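Local coordinates for protein type II restriction enzyme MspI (Moraxella sp., PDB 1SA3) that recognises the double-stranded DNA sequence 5'-CCGG-3' and cleaves it after the first cytosine, leaving 5'-phosphate ends, at residues L113-I118 against H200-I205; S83-G88 against T98-R103; R2-S7 against N54-E59; E59-S64 against R212-V217. All coordinates share one frame; numbering follows the deposited sequence.

Contact 1 (L113-I118 against H200-I205)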
# COMPACT_ATOMS: atom_id res chain seq x y z
N LEU E 113 -1.24 17.35 4.54
CA LEU E 113 -1.83 16.58 3.45
C LEU E 113 -1.35 15.15 3.68
O LEU E 113 -0.17 14.93 3.98
CB LEU E 113 -1.34 17.08 2.10
CG LEU E 113 -1.88 16.31 0.88
CD1 LEU E 113 -3.38 16.55 0.75
CD2 LEU E 113 -1.15 16.77 -0.37
N VAL E 114 -2.26 14.19 3.54
CA VAL E 114 -1.89 12.79 3.74
C VAL E 114 -2.23 11.93 2.53
O VAL E 114 -3.37 11.45 2.40
CB VAL E 114 -2.62 12.17 4.96
CG1 VAL E 114 -2.03 10.80 5.27
CG2 VAL E 114 -2.50 13.09 6.16
N PRO E 115 -1.26 11.73 1.62
CA PRO E 115 -1.50 10.91 0.43
C PRO E 115 -1.64 9.46 0.91
O PRO E 115 -0.92 9.02 1.82
CB PRO E 115 -0.25 11.15 -0.41
CG PRO E 115 0.80 11.43 0.62
CD PRO E 115 0.07 12.35 1.56
N LEU E 116 -2.57 8.74 0.31
CA LEU E 116 -2.83 7.37 0.73
C LEU E 116 -2.79 6.36 -0.40
O LEU E 116 -3.07 6.68 -1.55
CB LEU E 116 -4.24 7.27 1.35
CG LEU E 116 -4.78 8.34 2.30
CD1 LEU E 116 -6.31 8.23 2.34
CD2 LEU E 116 -4.19 8.18 3.69
N ASN E 117 -2.45 5.13 -0.04
CA ASN E 117 -2.49 4.02 -0.99
C ASN E 117 -3.49 3.08 -0.32
O ASN E 117 -3.33 2.73 0.85
CB ASN E 117 -1.13 3.34 -1.15
CG ASN E 117 -1.19 2.17 -2.12
OD1 ASN E 117 -1.46 1.04 -1.72
ND2 ASN E 117 -0.96 2.45 -3.40
N ILE E 118 -4.52 2.67 -1.05
CA ILE E 118 -5.56 1.82 -0.48
C ILE E 118 -5.80 0.56 -1.29
O ILE E 118 -5.95 0.63 -2.51
CB ILE E 118 -6.89 2.59 -0.38
CG1 ILE E 118 -6.65 3.94 0.29
CG2 ILE E 118 -7.93 1.77 0.41
CD1 ILE E 118 -7.87 4.86 0.32
N HIS E 200 3.79 10.74 -3.44
CA HIS E 200 4.21 9.56 -2.66
C HIS E 200 3.29 9.33 -1.46
O HIS E 200 3.20 10.17 -0.56
CB HIS E 200 5.65 9.76 -2.17
CG HIS E 200 6.60 10.14 -3.26
ND1 HIS E 200 6.96 9.26 -4.26
CD2 HIS E 200 7.20 11.32 -3.55
CE1 HIS E 200 7.74 9.89 -5.12
NE2 HIS E 200 7.90 11.13 -4.71
N PRO E 201 2.62 8.16 -1.40
CA PRO E 201 1.72 7.85 -0.28
C PRO E 201 2.45 7.85 1.06
O PRO E 201 3.60 7.39 1.14
CB PRO E 201 1.21 6.44 -0.62
CG PRO E 201 1.44 6.31 -2.09
CD PRO E 201 2.73 7.02 -2.33
N ASP E 202 1.79 8.37 2.09
CA ASP E 202 2.34 8.42 3.44
C ASP E 202 1.81 7.30 4.32
O ASP E 202 2.43 6.93 5.32
CB ASP E 202 2.00 9.76 4.12
CG ASP E 202 2.83 10.91 3.59
OD1 ASP E 202 3.86 10.64 2.93
OD2 ASP E 202 2.46 12.08 3.84
N LEU E 203 0.65 6.77 3.94
CA LEU E 203 0.02 5.69 4.69
C LEU E 203 -0.43 4.59 3.75
O LEU E 203 -0.89 4.86 2.64
CB LEU E 203 -1.22 6.21 5.44
CG LEU E 203 -1.09 7.24 6.56
CD1 LEU E 203 -2.49 7.54 7.10
CD2 LEU E 203 -0.21 6.69 7.67
N LEU E 204 -0.29 3.35 4.19
CA LEU E 204 -0.71 2.20 3.40
C LEU E 204 -1.89 1.60 4.16
O LEU E 204 -1.74 1.11 5.30
CB LEU E 204 0.42 1.17 3.29
CG LEU E 204 1.77 1.74 2.83
CD1 LEU E 204 2.81 0.62 2.77
CD2 LEU E 204 1.61 2.41 1.45
N ILE E 205 -3.06 1.67 3.54
CA ILE E 205 -4.30 1.17 4.12
C ILE E 205 -4.63 -0.16 3.46
O ILE E 205 -4.73 -0.24 2.25
CB ILE E 205 -5.46 2.17 3.88
CG1 ILE E 205 -5.12 3.51 4.53
CG2 ILE E 205 -6.77 1.62 4.43
CD1 ILE E 205 -6.18 4.59 4.32
O HOH W 1 -2.11 -0.19 0.82
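Leu203 CD1 sits in the fork between two side chains of the facing strand, 3.8 Å from Val114 CG1 and 3.9 Å from Leu116 CD2; Leu116 and Leu203 run side by side with their ends pointing the same way. One step further along, Ile205 CD1 meets Leu116 CD1 at 4.1 Å and also reaches Ile118 CG1. These branched residues lie on one face of the sheet, and Leu66 of helix 57-69 packs on both Leu203 and Ile205. On the other face Asn117 CB touches Leu204 CD2 and Pro201 CB. The backbone bonds establish a parallel pairing: Asn117 N donates to Leu203 O over 3.1 Å, and Ile205 N to Asn117 O over 2.9 Å with 173° at the hydrogen. Upstream the pattern changes. Pro115 O takes Asp202 N at 2.8 Å, well above its carbonyl plane, and has a weaker second donor in Leu203 N. At the polar edge, water 1 lies within hydrogen-bonding distance of Asn117 OD1 and Ile205 O, with more acceptors around it than it has protons; Asn117 ND2 binds Lys97 O, and Asp202 OD2 is held by Gly196 N and Arg112 while lying 3.3 Å from Pro115 CD. The pair forms the middle of the mixed sheet of the PDDEXK nuclease core, where Asn117, Ile118 and Lys119 stand in an order consistent with a variant of the (D/E)XK element.

Contact 2 (S83-G88 against T98-R103). With NA (sodium ion), chain G.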
# COMPACT_ATOMS: atom_id res chain seq x y z
N SER E 83 -10.24 13.34 -0.99
CA SER E 83 -10.56 13.21 -2.39
C SER E 83 -9.73 12.15 -3.09
O SER E 83 -8.61 11.82 -2.68
CB SER E 83 -10.35 14.54 -3.11
OG SER E 83 -8.97 14.82 -3.27
N ASP E 84 -10.31 11.62 -4.16
CA ASP E 84 -9.66 10.63 -5.01
C ASP E 84 -8.48 11.36 -5.64
O ASP E 84 -8.55 12.57 -5.86
CB ASP E 84 -10.62 10.17 -6.10
CG ASP E 84 -9.96 9.28 -7.13
OD1 ASP E 84 -10.24 9.47 -8.34
OD2 ASP E 84 -9.16 8.40 -6.75
N THR E 85 -7.40 10.65 -5.92
CA THR E 85 -6.24 11.27 -6.54
C THR E 85 -6.09 10.79 -7.97
O THR E 85 -5.98 9.60 -8.23
CB THR E 85 -4.95 10.93 -5.76
OG1 THR E 85 -5.05 11.44 -4.43
CG2 THR E 85 -3.72 11.55 -6.45
N ASP E 86 -6.09 11.74 -8.90
CA ASP E 86 -5.93 11.40 -10.30
C ASP E 86 -5.16 12.55 -10.92
O ASP E 86 -5.74 13.53 -11.38
CB ASP E 86 -7.30 11.23 -10.95
CG ASP E 86 -7.22 10.98 -12.43
OD1 ASP E 86 -6.30 10.25 -12.87
OD2 ASP E 86 -8.08 11.51 -13.16
N LEU E 87 -3.84 12.41 -10.91
CA LEU E 87 -2.96 13.45 -11.43
C LEU E 87 -2.76 13.40 -12.94
O LEU E 87 -2.38 14.40 -13.57
CB LEU E 87 -1.61 13.36 -10.72
CG LEU E 87 -1.73 13.28 -9.20
CD1 LEU E 87 -0.35 13.17 -8.57
CD2 LEU E 87 -2.48 14.51 -8.67
N GLY E 88 -3.00 12.22 -13.52
CA GLY E 88 -2.85 12.07 -14.95
C GLY E 88 -1.42 12.26 -15.44
O GLY E 88 -1.20 12.73 -16.55
N THR E 98 -0.22 7.07 -5.21
CA THR E 98 -1.25 7.71 -4.39
C THR E 98 -2.65 7.51 -4.94
O THR E 98 -2.98 7.96 -6.04
CB THR E 98 -0.95 9.22 -4.25
OG1 THR E 98 0.36 9.39 -3.70
CG2 THR E 98 -1.97 9.88 -3.34
N ASP E 99 -3.50 6.83 -4.16
CA ASP E 99 -4.87 6.55 -4.57
C ASP E 99 -5.84 7.65 -4.16
O ASP E 99 -6.87 7.84 -4.82
CB ASP E 99 -5.37 5.24 -3.96
CG ASP E 99 -4.67 4.02 -4.53
OD1 ASP E 99 -4.49 3.98 -5.76
OD2 ASP E 99 -4.32 3.11 -3.76
N ALA E 100 -5.53 8.34 -3.08
CA ALA E 100 -6.40 9.39 -2.56
C ALA E 100 -5.66 10.19 -1.50
O ALA E 100 -4.59 9.80 -1.06
CB ALA E 100 -7.64 8.77 -1.95
N THR E 101 -6.26 11.30 -1.09
CA THR E 101 -5.66 12.13 -0.06
C THR E 101 -6.68 12.64 0.95
O THR E 101 -7.88 12.72 0.66
CB THR E 101 -4.95 13.37 -0.67
OG1 THR E 101 -5.92 14.21 -1.31
CG2 THR E 101 -3.92 12.94 -1.69
N ILE E 102 -6.18 12.94 2.15
CA ILE E 102 -6.99 13.52 3.22
C ILE E 102 -6.17 14.72 3.68
O ILE E 102 -4.94 14.61 3.83
CB ILE E 102 -7.12 12.58 4.44
CG1 ILE E 102 -7.85 11.29 4.05
CG2 ILE E 102 -7.88 13.30 5.58
CD1 ILE E 102 -7.90 10.28 5.18
N ARG E 103 -6.81 15.87 3.84
CA ARG E 103 -6.11 17.05 4.33
C ARG E 103 -6.71 17.44 5.68
O ARG E 103 -7.93 17.61 5.80
CB ARG E 103 -6.24 18.23 3.36
CG ARG E 103 -5.64 19.52 3.91
CD ARG E 103 -5.74 20.67 2.92
NE ARG E 103 -4.93 20.44 1.73
CZ ARG E 103 -3.60 20.49 1.69
NH1 ARG E 103 -2.90 20.77 2.78
NH2 ARG E 103 -2.97 20.25 0.55
NA NA G . -8.23 6.26 -6.49
O HOH W 2 -6.43 13.61 -3.85
O HOH W 3 -6.71 7.06 -8.00
O HOH W 4 -7.06 4.19 -6.85
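Thr85 turns its CB onto the loop end of 98-103, where the nearest atom is Thr98 O at 3.6 Å. From CB its two branches part. CG2 continues along Thr98, approaching both Thr98 O and Thr98 CG2. OG1 is directed at the backbone of Ala100, 3.1 Å from Ala100 CA, and also lies 3.3 Å from Thr101 CG2. Its polar partner is water 2, at 2.6 Å from Thr85 OG1, a solvent molecule that Ser83 OG and Thr101 OG1 share; Thr101 OG1 is brought to it by a chi1 of 64°. Next to it the strands pair antiparallel, since Ser83 and Thr101 exchange two backbone bonds, N to O in each direction. On its other side 98-103 pairs with strand 111-121, where Asp99 and Ala100 both face Leu116, a classic beta bulge at the metal site of this PDDEXK fold. Asp99 O serves twice there. It accepts a hydrogen bond from Thr85 N, which lies above its carbonyl plane. It is also a ligand of the sodium ion, at a coordination distance of 2.7 Å. Asp84 OD2 binds the same ion at 2.4 Å, which accounts for the 3.0 Å between Asp84 OD2 and Asp99 O, two ligands brought together by the metal. Glu35 supplies a further ligand, as do waters 3 and 4. Asp99 uses its carboxylate differently: OD1 accepts from metal-bound water 4, OD2 accepts from Ile118 N, and the side chain packs on a phosphate of the bound DNA.

Contact 3 (R2-S7 against N54-E59)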
# COMPACT_ATOMS: atom_id res chain seq x y z
N ARG E 2 -21.63 -5.15 8.07
CA ARG E 2 -22.13 -4.21 7.08
C ARG E 2 -22.85 -3.12 7.83
O ARG E 2 -24.07 -3.17 8.03
CB ARG E 2 -23.09 -4.87 6.09
CG ARG E 2 -22.41 -5.67 5.01
CD ARG E 2 -23.19 -5.56 3.72
NE ARG E 2 -22.76 -6.56 2.74
CZ ARG E 2 -23.34 -6.73 1.56
NH1 ARG E 2 -24.37 -5.98 1.21
NH2 ARG E 2 -22.89 -7.67 0.74
N THR E 3 -22.07 -2.15 8.28
CA THR E 3 -22.59 -1.02 9.03
C THR E 3 -23.50 -0.22 8.13
O THR E 3 -23.66 -0.54 6.95
CB THR E 3 -21.46 -0.11 9.47
OG1 THR E 3 -20.81 0.39 8.30
CG2 THR E 3 -20.47 -0.88 10.31
N GLU E 4 -24.08 0.83 8.70
CA GLU E 4 -24.97 1.70 7.96
C GLU E 4 -24.24 2.26 6.74
O GLU E 4 -24.77 2.24 5.63
CB GLU E 4 -25.44 2.85 8.86
CG GLU E 4 -26.56 3.69 8.26
CD GLU E 4 -26.90 4.91 9.11
OE1 GLU E 4 -28.00 5.47 8.92
OE2 GLU E 4 -26.07 5.32 9.95
N LEU E 5 -23.03 2.76 6.94
CA LEU E 5 -22.25 3.32 5.84
C LEU E 5 -21.85 2.27 4.82
O LEU E 5 -22.01 2.48 3.62
CB LEU E 5 -20.99 4.02 6.37
CG LEU E 5 -20.06 4.63 5.32
CD1 LEU E 5 -20.81 5.67 4.49
CD2 LEU E 5 -18.86 5.26 6.01
N LEU E 6 -21.31 1.14 5.28
CA LEU E 6 -20.88 0.11 4.35
C LEU E 6 -22.06 -0.47 3.59
O LEU E 6 -21.95 -0.80 2.41
CB LEU E 6 -20.14 -1.02 5.07
CG LEU E 6 -18.61 -0.99 5.08
CD1 LEU E 6 -18.10 -2.35 5.53
CD2 LEU E 6 -18.07 -0.66 3.68
N SER E 7 -23.20 -0.61 4.27
CA SER E 7 -24.38 -1.15 3.62
C SER E 7 -24.75 -0.23 2.47
O SER E 7 -25.12 -0.68 1.39
CB SER E 7 -25.55 -1.24 4.61
OG SER E 7 -26.70 -1.74 3.96
N ASN E 54 -18.40 5.78 19.76
CA ASN E 54 -18.82 4.43 20.09
C ASN E 54 -20.16 4.09 19.43
O ASN E 54 -20.63 2.95 19.54
CB ASN E 54 -18.93 4.27 21.60
CG ASN E 54 -17.59 4.29 22.29
OD1 ASN E 54 -17.50 4.43 23.51
ND2 ASN E 54 -16.52 4.14 21.51
N ALA E 55 -20.77 5.06 18.77
CA ALA E 55 -22.03 4.83 18.07
C ALA E 55 -21.76 4.11 16.74
O ALA E 55 -22.67 3.52 16.14
CB ALA E 55 -22.75 6.14 17.83
N PHE E 56 -20.51 4.17 16.28
CA PHE E 56 -20.11 3.51 15.02
C PHE E 56 -18.77 2.83 15.29
O PHE E 56 -17.73 3.27 14.81
CB PHE E 56 -19.95 4.53 13.90
CG PHE E 56 -21.21 5.26 13.56
CD1 PHE E 56 -21.53 6.45 14.19
CD2 PHE E 56 -22.10 4.74 12.62
CE1 PHE E 56 -22.71 7.13 13.90
CE2 PHE E 56 -23.28 5.40 12.32
CZ PHE E 56 -23.59 6.60 12.96
N PRO E 57 -18.79 1.75 16.07
CA PRO E 57 -17.61 0.97 16.46
C PRO E 57 -16.64 0.60 15.33
O PRO E 57 -15.43 0.60 15.53
CB PRO E 57 -18.21 -0.26 17.12
CG PRO E 57 -19.50 0.24 17.66
CD PRO E 57 -20.01 1.07 16.53
N GLN E 58 -17.17 0.28 14.16
CA GLN E 58 -16.31 -0.10 13.05
C GLN E 58 -15.62 1.12 12.44
O GLN E 58 -14.40 1.12 12.29
CB GLN E 58 -17.10 -0.86 11.98
CG GLN E 58 -16.26 -1.35 10.79
CD GLN E 58 -16.94 -2.47 10.03
OE1 GLN E 58 -17.15 -3.56 10.56
NE2 GLN E 58 -17.29 -2.21 8.77
N GLU E 59 -16.38 2.15 12.11
CA GLU E 59 -15.76 3.34 11.53
C GLU E 59 -14.85 4.02 12.55
O GLU E 59 -13.90 4.70 12.18
CB GLU E 59 -16.83 4.31 11.01
CG GLU E 59 -17.48 3.86 9.71
CD GLU E 59 -18.54 2.78 9.90
OE1 GLU E 59 -18.75 1.97 8.97
OE2 GLU E 59 -19.18 2.74 10.97
O HOH W 5 -21.84 3.09 9.81
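Glu59 OE1 is gripped by two hydroxyl groups, Thr3 OG1 across the contact and Tyr37 OH from helix 23-41. The bond from Thr3 OG1 to Glu59 OE1 is 2.7 Å long and uses the syn lone pair, on the side of the other carboxylate oxygen. A bend at chi2 (79°) brings this carboxylate round to Thr3, whose side chain approaches from the opposite direction. While donating its proton to Glu59, Thr3 OG1 also accepts from Leu6 N at 3.2 Å, in a nearly straight bond of 170°. The hydroxyl is therefore engaged in both senses, and the carboxylate behind it helps fix its rotation. The second oxygen is tied in through water 5, which donates to Glu59 OE2 at 2.9 Å and accepts from Leu5 N at 3.1 Å; another amide of the helix start thus reaches the same acid. Beside the polar group, Thr3 CG2 rests on Gln58 CB at 3.8 Å, and the Gln58 side chain crosses that of Leu6 at about a right angle, bringing Gln58 NE2 to 3.3 Å from Leu6 CD1. The Gln58 amide has its polar partners in Tyr37 OH and Met1 N. Farther out, Glu4 OE2 lies 3.7 Å from Phe56 CE2, in the plane of the ring at its edge, the carboxylate nearly coplanar with it; Phe56 in turn makes an edge-to-face stack with Tyr51. The arrangement is a threonine N-cap at the start of helix 4-12, docked through a carboxylate on the first turn of helix 57-69.

Contact 4 (E59-S64 against R212-V217)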
# COMPACT_ATOMS: atom_id res chain seq x y z
N GLU E 59 -16.38 2.15 12.11
CA GLU E 59 -15.76 3.34 11.53
C GLU E 59 -14.85 4.02 12.55
O GLU E 59 -13.90 4.70 12.18
CB GLU E 59 -16.83 4.31 11.01
CG GLU E 59 -17.48 3.86 9.71
CD GLU E 59 -18.54 2.78 9.90
OE1 GLU E 59 -18.75 1.97 8.97
OE2 GLU E 59 -19.18 2.74 10.97
N LYS E 60 -15.15 3.85 13.83
CA LYS E 60 -14.31 4.45 14.87
C LYS E 60 -12.96 3.73 14.86
O LYS E 60 -11.91 4.36 15.00
CB LYS E 60 -14.93 4.33 16.26
CG LYS E 60 -14.10 5.03 17.33
CD LYS E 60 -14.58 4.78 18.75
CE LYS E 60 -13.69 5.53 19.75
NZ LYS E 60 -13.97 5.18 21.17
N ASP E 61 -12.99 2.41 14.71
CA ASP E 61 -11.75 1.63 14.67
C ASP E 61 -10.91 2.06 13.47
O ASP E 61 -9.70 2.24 13.59
CB ASP E 61 -12.04 0.13 14.57
CG ASP E 61 -10.77 -0.72 14.49
OD1 ASP E 61 -9.91 -0.60 15.39
OD2 ASP E 61 -10.62 -1.50 13.52
N ILE E 62 -11.56 2.22 12.33
CA ILE E 62 -10.88 2.63 11.10
C ILE E 62 -10.29 4.04 11.23
O ILE E 62 -9.10 4.25 10.98
CB ILE E 62 -11.86 2.58 9.90
CG1 ILE E 62 -12.30 1.13 9.68
CG2 ILE E 62 -11.20 3.17 8.65
CD1 ILE E 62 -13.49 0.97 8.71
N SER E 63 -11.13 5.00 11.64
CA SER E 63 -10.66 6.37 11.79
C SER E 63 -9.56 6.50 12.87
O SER E 63 -8.58 7.23 12.67
CB SER E 63 -11.84 7.30 12.09
OG SER E 63 -12.54 6.93 13.27
N SER E 64 -9.70 5.79 13.99
CA SER E 64 -8.69 5.84 15.05
C SER E 64 -7.35 5.26 14.57
O SER E 64 -6.29 5.78 14.89
CB SER E 64 -9.15 5.07 16.29
OG SER E 64 -10.15 5.78 16.99
N ARG E 212 -16.23 -11.35 -0.04
CA ARG E 212 -16.85 -10.06 -0.31
C ARG E 212 -17.14 -9.18 0.90
O ARG E 212 -17.55 -8.03 0.72
CB ARG E 212 -18.16 -10.24 -1.08
CG ARG E 212 -18.04 -10.91 -2.43
CD ARG E 212 -19.37 -10.80 -3.16
NE ARG E 212 -19.30 -11.34 -4.52
CZ ARG E 212 -20.25 -11.18 -5.43
NH1 ARG E 212 -21.36 -10.50 -5.14
NH2 ARG E 212 -20.11 -11.70 -6.64
N GLU E 213 -16.91 -9.68 2.11
CA GLU E 213 -17.22 -8.89 3.30
C GLU E 213 -16.03 -8.38 4.10
O GLU E 213 -14.98 -9.01 4.15
CB GLU E 213 -18.12 -9.70 4.24
CG GLU E 213 -19.40 -10.24 3.58
CD GLU E 213 -20.31 -9.15 3.06
OE1 GLU E 213 -20.59 -8.20 3.82
OE2 GLU E 213 -20.75 -9.24 1.90
N TYR E 214 -16.24 -7.23 4.75
CA TYR E 214 -15.22 -6.60 5.59
C TYR E 214 -14.82 -7.51 6.75
O TYR E 214 -15.67 -8.11 7.40
CB TYR E 214 -15.76 -5.29 6.16
CG TYR E 214 -14.82 -4.58 7.11
CD1 TYR E 214 -13.86 -3.69 6.63
CD2 TYR E 214 -14.88 -4.80 8.49
CE1 TYR E 214 -13.00 -3.02 7.49
CE2 TYR E 214 -14.02 -4.12 9.36
CZ TYR E 214 -13.08 -3.23 8.85
OH TYR E 214 -12.24 -2.54 9.69
N VAL E 215 -13.52 -7.60 7.01
CA VAL E 215 -13.04 -8.39 8.13
C VAL E 215 -12.32 -7.47 9.11
O VAL E 215 -12.65 -7.45 10.29
CB VAL E 215 -12.10 -9.51 7.68
CG1 VAL E 215 -11.60 -10.29 8.90
CG2 VAL E 215 -12.83 -10.44 6.72
N ASP E 216 -11.37 -6.70 8.60
CA ASP E 216 -10.61 -5.77 9.45
C ASP E 216 -9.82 -4.84 8.53
O ASP E 216 -9.91 -4.93 7.30
CB ASP E 216 -9.63 -6.56 10.32
CG ASP E 216 -9.19 -5.80 11.56
OD1 ASP E 216 -9.56 -4.62 11.71
OD2 ASP E 216 -8.48 -6.39 12.40
N VAL E 217 -9.06 -3.93 9.12
CA VAL E 217 -8.24 -3.03 8.34
C VAL E 217 -6.93 -2.81 9.08
O VAL E 217 -6.88 -2.88 10.31
CB VAL E 217 -8.92 -1.66 8.12
CG1 VAL E 217 -8.99 -0.89 9.44
CG2 VAL E 217 -8.13 -0.85 7.06
O HOH W 6 -12.38 -2.98 12.35
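The axes of helix segment 59-64 and strand segment 213-217 come within 9.3 Å and diverge by 29°, so the helix lies roughly along the strand. This is helix-on-sheet packing in the PDDEXK fold, with helix 57-69 set against the edge strand 213-221. Ile62 carries the apolar part: its CG1 lies 3.9 Å from Val217 CG1, the two side chains crossing at about a right angle, and 3.7 Å from Tyr214 OH. Ile62 CD1 reaches Tyr214 CE1 at 4.2 Å, oblique to the ring. With its ring anti to the backbone N (chi1 177°), Tyr214 reaches out toward Ile62 from the opposite direction. Beyond this patch two acids approach: Asp61 OD2 and Asp216 OD1 are 3.8 Å apart, with their carboxylate planes turned 32° from each other. Lys65 forms salt bridges to both, which probably offsets their repulsion. The strand carries a classic beta bulge here, Val215 and Asp216 both facing Gln208, and Asp216 N lies above one face of the Tyr214 ring, displaced from the ring centre. Water 6 joins the polar ends: it donates to Asp61 OD2 at 2.6 Å and weakly to Asp216 OD1, and it sits in the plane of the Tyr214 ring, 2.7 Å from Tyr214 OH.

Contacts 1, 2 and 4 all reach one five-stranded sheet, but at different depths. Contact 1 is its buried middle, built from parallel backbone bonds and branched apolar side chains; contact 2 lies toward one edge, partly open, where sodium coordination and water-mediated bonds join the backbone pairing. These two share a boundary at Leu116, whose backbone probably bonds to Asp99 and Ala100. Contact 4 covers the opposite edge strand and meets contact 1 where Val217 CG2 packs on Ile205 CG2. Contacts 3 and 4 share Glu59 and helix 57-69, and the salt bridge between Arg2 and Glu213 also joins them. Contact 3, its centre about 23 Å from the centre of the chain, is the most peripheral and relies on carboxylate and hydroxyl bonds.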